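Local atomic coordinates of YghZ aldo-keto reductase (Escherichia coli, PDB entry 3N6Q), a protein that probably reduces aldehydes or ketones to alcohols, as a TIM-barrel member of the aldo-keto reductase family. Residues R46-T58 with G301-Q313. Residues are numbered along the deposited sequence; the frame is centred on the assembly and turned at random. Where two conformers were deposited one is given.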
loop_
_atom_site.group_PDB
_atom_site.type_symbol
_atom_site.label_atom_id
_atom_site.label_comp_id
_atom_site.label_asym_id
_atom_site.label_seq_id
_atom_site.Cartn_x
_atom_site.Cartn_y
_atom_site.Cartn_z
ATOM N N ARG B 46 13.839 34.484 3.792
ATOM C CA ARG B 46 13.272 34.214 5.083
ATOM C C ARG B 46 12.222 35.272 5.411
ATOM O O ARG B 46 11.178 34.954 5.980
ATOM C CB ARG B 46 14.379 34.286 6.188
ATOM C CG ARG B 46 13.781 34.094 7.574
ATOM C CD ARG B 46 14.840 34.339 8.692
ATOM N NE ARG B 46 16.140 33.791 8.326
ATOM C CZ ARG B 46 16.484 32.525 8.486
ATOM N NH1 ARG B 46 15.606 31.643 8.986
ATOM N NH2 ARG B 46 17.723 32.157 8.143
ATOM N N ALA B 47 12.528 36.510 5.080
ATOM C CA ALA B 47 11.627 37.648 5.394
ATOM C C ALA B 47 10.300 37.511 4.632
ATOM O O ALA B 47 9.190 37.765 5.220
ATOM C CB ALA B 47 12.292 38.939 5.043
ATOM N N ILE B 48 10.408 37.130 3.352
ATOM C CA ILE B 48 9.239 36.803 2.527
ATOM C C ILE B 48 8.354 35.699 3.114
ATOM O O ILE B 48 7.113 35.878 3.223
ATOM C CB ILE B 48 9.573 36.562 1.030
ATOM C CG1 ILE B 48 10.334 37.763 0.392
ATOM C CG2 ILE B 48 8.247 36.183 0.282
ATOM C CD1 ILE B 48 11.175 37.455 -0.859
ATOM N N LEU B 49 8.909 34.522 3.469
ATOM C CA LEU B 49 8.057 33.455 4.018
ATOM C C LEU B 49 7.400 33.848 5.305
ATOM O O LEU B 49 6.238 33.424 5.618
ATOM C CB LEU B 49 8.850 32.130 4.233
ATOM C CG LEU B 49 9.500 31.592 2.937
ATOM C CD1 LEU B 49 10.260 30.258 3.222
ATOM C CD2 LEU B 49 8.418 31.268 1.878
ATOM N N ARG B 50 8.182 34.511 6.164
ATOM C CA ARG B 50 7.636 34.842 7.472
ATOM C C ARG B 50 6.490 35.841 7.340
ATOM O O ARG B 50 5.499 35.732 8.025
ATOM C CB ARG B 50 8.707 35.487 8.369
ATOM C CG ARG B 50 9.745 34.463 8.863
ATOM C CD ARG B 50 10.710 35.193 9.822
ATOM N NE ARG B 50 11.640 34.268 10.488
ATOM C CZ ARG B 50 12.437 34.623 11.501
ATOM N NH1 ARG B 50 12.429 35.886 11.942
ATOM N NH2 ARG B 50 13.282 33.731 12.038
ATOM N N LYS B 51 6.691 36.814 6.485
ATOM C CA LYS B 51 5.641 37.797 6.232
ATOM C C LYS B 51 4.411 37.135 5.627
ATOM O O LYS B 51 3.268 37.367 6.122
ATOM C CB LYS B 51 6.161 38.939 5.343
ATOM C CG LYS B 51 5.073 39.979 4.897
ATOM C CD LYS B 51 4.508 40.705 6.150
ATOM C CE LYS B 51 5.584 41.569 6.787
ATOM N NZ LYS B 51 5.046 42.484 7.851
ATOM N N ALA B 52 4.623 36.274 4.607
ATOM C CA ALA B 52 3.503 35.534 4.023
ATOM C C ALA B 52 2.656 34.857 5.084
ATOM O O ALA B 52 1.427 35.051 5.157
ATOM C CB ALA B 52 4.010 34.495 2.990
ATOM N N PHE B 53 3.302 34.074 5.943
ATOM C CA PHE B 53 2.575 33.297 6.941
ATOM C C PHE B 53 1.917 34.200 8.007
ATOM O O PHE B 53 0.801 33.914 8.443
ATOM C CB PHE B 53 3.509 32.283 7.596
ATOM C CG PHE B 53 2.813 31.271 8.463
ATOM C CD1 PHE B 53 1.802 30.456 7.940
ATOM C CD2 PHE B 53 3.157 31.146 9.813
ATOM C CE1 PHE B 53 1.147 29.487 8.738
ATOM C CE2 PHE B 53 2.523 30.125 10.636
ATOM C CZ PHE B 53 1.534 29.314 10.103
ATOM N N ASP B 54 2.600 35.281 8.391
ATOM C CA ASP B 54 2.005 36.259 9.365
ATOM C C ASP B 54 0.765 36.953 8.750
ATOM O O ASP B 54 -0.096 37.480 9.494
ATOM C CB ASP B 54 3.028 37.303 9.698
ATOM C CG ASP B 54 4.056 36.826 10.730
ATOM O OD1 ASP B 54 3.849 35.808 11.396
ATOM O OD2 ASP B 54 4.985 37.578 10.918
ATOM N N LEU B 55 0.696 37.002 7.424
ATOM C CA LEU B 55 -0.527 37.537 6.733
ATOM C C LEU B 55 -1.629 36.515 6.498
ATOM O O LEU B 55 -2.689 36.864 5.955
ATOM C CB LEU B 55 -0.172 38.227 5.411
ATOM C CG LEU B 55 0.688 39.476 5.439
ATOM C CD1 LEU B 55 1.220 39.720 4.048
ATOM C CD2 LEU B 55 -0.108 40.746 6.002
ATOM N N GLY B 56 -1.444 35.277 6.981
ATOM C CA GLY B 56 -2.428 34.216 6.769
ATOM C C GLY B 56 -2.224 33.443 5.472
ATOM O O GLY B 56 -3.048 32.620 5.095
ATOM N N ILE B 57 -1.187 33.761 4.727
ATOM C CA ILE B 57 -0.933 32.976 3.501
ATOM C C ILE B 57 -0.340 31.626 3.921
ATOM O O ILE B 57 0.782 31.565 4.408
ATOM C CB ILE B 57 -0.023 33.715 2.571
ATOM C CG1 ILE B 57 -0.699 35.045 2.155
ATOM C CG2 ILE B 57 0.314 32.835 1.344
ATOM C CD1 ILE B 57 0.166 35.837 1.279
ATOM N N THR B 58 -1.107 30.574 3.726
ATOM C CA THR B 58 -0.768 29.245 4.230
ATOM C C THR B 58 -0.346 28.334 3.058
ATOM O O THR B 58 0.054 27.151 3.299
ATOM C CB THR B 58 -1.954 28.595 4.876
ATOM O OG1 THR B 58 -3.054 28.683 3.949
ATOM C CG2 THR B 58 -2.348 29.288 6.204
ATOM N N GLY B 301 3.999 36.221 -6.768
ATOM C CA GLY B 301 5.425 35.895 -6.744
ATOM C C GLY B 301 6.275 37.001 -6.174
ATOM O O GLY B 301 7.030 37.645 -6.919
ATOM N N ALA B 302 6.172 37.228 -4.876
ATOM C CA ALA B 302 6.773 38.401 -4.224
ATOM C C ALA B 302 8.267 38.357 -4.131
ATOM O O ALA B 302 8.844 37.323 -3.803
ATOM C CB ALA B 302 6.184 38.599 -2.824
ATOM N N SER B 303 8.906 39.493 -4.383
ATOM C CA SER B 303 10.340 39.650 -4.202
ATOM C C SER B 303 10.726 40.368 -2.910
ATOM O O SER B 303 11.916 40.490 -2.600
ATOM C CB SER B 303 10.933 40.409 -5.392
ATOM O OG SER B 303 10.209 41.613 -5.599
ATOM N N ARG B 304 9.744 40.903 -2.186
ATOM C CA ARG B 304 10.029 41.510 -0.869
ATOM C C ARG B 304 8.803 41.506 -0.004
ATOM O O ARG B 304 7.691 41.484 -0.521
ATOM C CB ARG B 304 10.509 42.950 -1.032
ATOM C CG ARG B 304 9.596 43.783 -1.877
ATOM C CD ARG B 304 10.359 45.013 -2.413
ATOM N NE ARG B 304 10.513 45.986 -1.343
ATOM C CZ ARG B 304 9.837 47.131 -1.250
ATOM N NH1 ARG B 304 9.006 47.502 -2.217
ATOM N NH2 ARG B 304 10.014 47.920 -0.193
ATOM N N ALA B 305 8.989 41.615 1.309
ATOM C CA ALA B 305 7.858 41.513 2.253
ATOM C C ALA B 305 6.763 42.526 1.939
ATOM O O ALA B 305 5.584 42.196 1.967
ATOM C CB ALA B 305 8.332 41.671 3.691
ATOM N N GLU B 306 7.160 43.749 1.578
ATOM C CA GLU B 306 6.216 44.861 1.403
ATOM C C GLU B 306 5.206 44.567 0.310
ATOM O O GLU B 306 4.070 45.055 0.357
ATOM C CB GLU B 306 6.969 46.144 0.995
ATOM C CG GLU B 306 7.787 46.791 2.106
ATOM C CD GLU B 306 9.039 45.996 2.509
ATOM O OE1 GLU B 306 9.551 45.154 1.715
ATOM O OE2 GLU B 306 9.490 46.189 3.670
ATOM N N GLN B 307 5.662 43.873 -0.735
ATOM C CA GLN B 307 4.787 43.562 -1.840
ATOM C C GLN B 307 3.605 42.753 -1.355
ATOM O O GLN B 307 2.482 42.970 -1.823
ATOM C CB GLN B 307 5.487 42.783 -2.970
ATOM C CG GLN B 307 4.510 42.633 -4.158
ATOM C CD GLN B 307 4.997 41.733 -5.301
ATOM O OE1 GLN B 307 6.204 41.553 -5.489
ATOM N NE2 GLN B 307 4.044 41.231 -6.126
ATOM N N LEU B 308 3.845 41.823 -0.417
ATOM C CA LEU B 308 2.763 40.990 0.100
ATOM C C LEU B 308 1.763 41.859 0.859
ATOM O O LEU B 308 0.564 41.729 0.662
ATOM C CB LEU B 308 3.278 39.881 1.018
ATOM C CG LEU B 308 4.168 38.856 0.292
ATOM C CD1 LEU B 308 4.763 37.901 1.359
ATOM C CD2 LEU B 308 3.274 38.090 -0.731
ATOM N N GLU B 309 2.269 42.748 1.718
ATOM C CA GLU B 309 1.383 43.642 2.462
ATOM C C GLU B 309 0.483 44.421 1.472
ATOM O O GLU B 309 -0.699 44.540 1.674
ATOM C CB GLU B 309 2.196 44.579 3.369
ATOM C CG GLU B 309 3.127 43.811 4.327
ATOM C CD GLU B 309 3.965 44.711 5.286
ATOM O OE1 GLU B 309 3.811 44.544 6.517
ATOM O OE2 GLU B 309 4.785 45.557 4.829
ATOM N N GLU B 310 1.041 44.900 0.372
ATOM C CA GLU B 310 0.287 45.721 -0.563
ATOM C C GLU B 310 -0.720 44.848 -1.301
ATOM O O GLU B 310 -1.909 45.192 -1.458
ATOM C CB GLU B 310 1.251 46.365 -1.554
ATOM C CG GLU B 310 0.693 47.560 -2.348
ATOM C CD GLU B 310 0.013 47.171 -3.686
ATOM O OE1 GLU B 310 -0.486 46.020 -3.830
ATOM O OE2 GLU B 310 -0.030 48.035 -4.597
ATOM N N ASN B 311 -0.281 43.667 -1.713
ATOM C CA ASN B 311 -1.195 42.813 -2.570
ATOM C C ASN B 311 -2.442 42.272 -1.831
ATOM O O ASN B 311 -3.561 42.187 -2.381
ATOM C CB ASN B 311 -0.386 41.657 -3.157
ATOM C CG ASN B 311 0.506 42.074 -4.326
ATOM O OD1 ASN B 311 1.346 41.278 -4.749
ATOM N ND2 ASN B 311 0.420 43.325 -4.774
ATOM N N VAL B 312 -2.286 41.938 -0.562
ATOM C CA VAL B 312 -3.373 41.301 0.174
ATOM C C VAL B 312 -4.503 42.302 0.391
ATOM O O VAL B 312 -5.635 41.899 0.667
ATOM C CB VAL B 312 -2.977 40.733 1.549
ATOM C CG1 VAL B 312 -2.031 39.471 1.407
ATOM C CG2 VAL B 312 -2.378 41.817 2.459
ATOM N N GLN B 313 -4.181 43.584 0.301
ATOM C CA GLN B 313 -5.213 44.645 0.410
ATOM C C GLN B 313 -6.158 44.696 -0.771
ATOM O O GLN B 313 -7.225 45.354 -0.710
ATOM C CB GLN B 313 -4.569 46.020 0.618
ATOM C CG GLN B 313 -3.914 46.129 2.000
ATOM C CD GLN B 313 -3.372 47.517 2.211
ATOM O OE1 GLN B 313 -4.131 48.497 2.173
ATOM N NE2 GLN B 313 -2.047 47.636 2.292
#
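The carboxylate of Glu309 is the flat group that meets its partner across this contact: Lys51 NZ sits above its plane, 57° out of it, and bonds OE1 at 2.7 Å in a salt bridge. Within 301-313, the Arg304 guanidinium carries Glu306 CB on one face, 3.7 Å above the plane and offset toward the rim. The lysine leaves its helix with CG anti to the backbone N (chi1 174°), which lays CG 3.7 Å from Ala305 O; bends at chi2 and chi3 then carry the ammonium on to the glutamate, CD passing Glu309 CG. Beneath this bridge Leu308 points into helix 42-54. Its CD1 lies 3.6 Å from Ala52 N and also touches Ile48 CG2, while Leu55 CD1 packs on Leu308 CB at 3.7 Å. Ile48 reaches the other way, CD1 coming 3.6 Å from Ser303 O ahead of helix 305-312. Ile48 and Leu308 both rest on Leu30 of strand 24-31, which pairs in parallel with strand 297-300. Segments 46-54 and 305-312 run nearly parallel (25°), axes 9.1 Å apart, where the barrel closes, each helix following one of those strands. With Lys51 cut back to an alanine, Glu309 would probably lose its cationic mate and the aliphatic cover over its CG. Buried Leu308, Ile48 and Ala52 thus supply apolar packing, while partly exposed Lys51 and Glu309 add the one salt bridge between the segments.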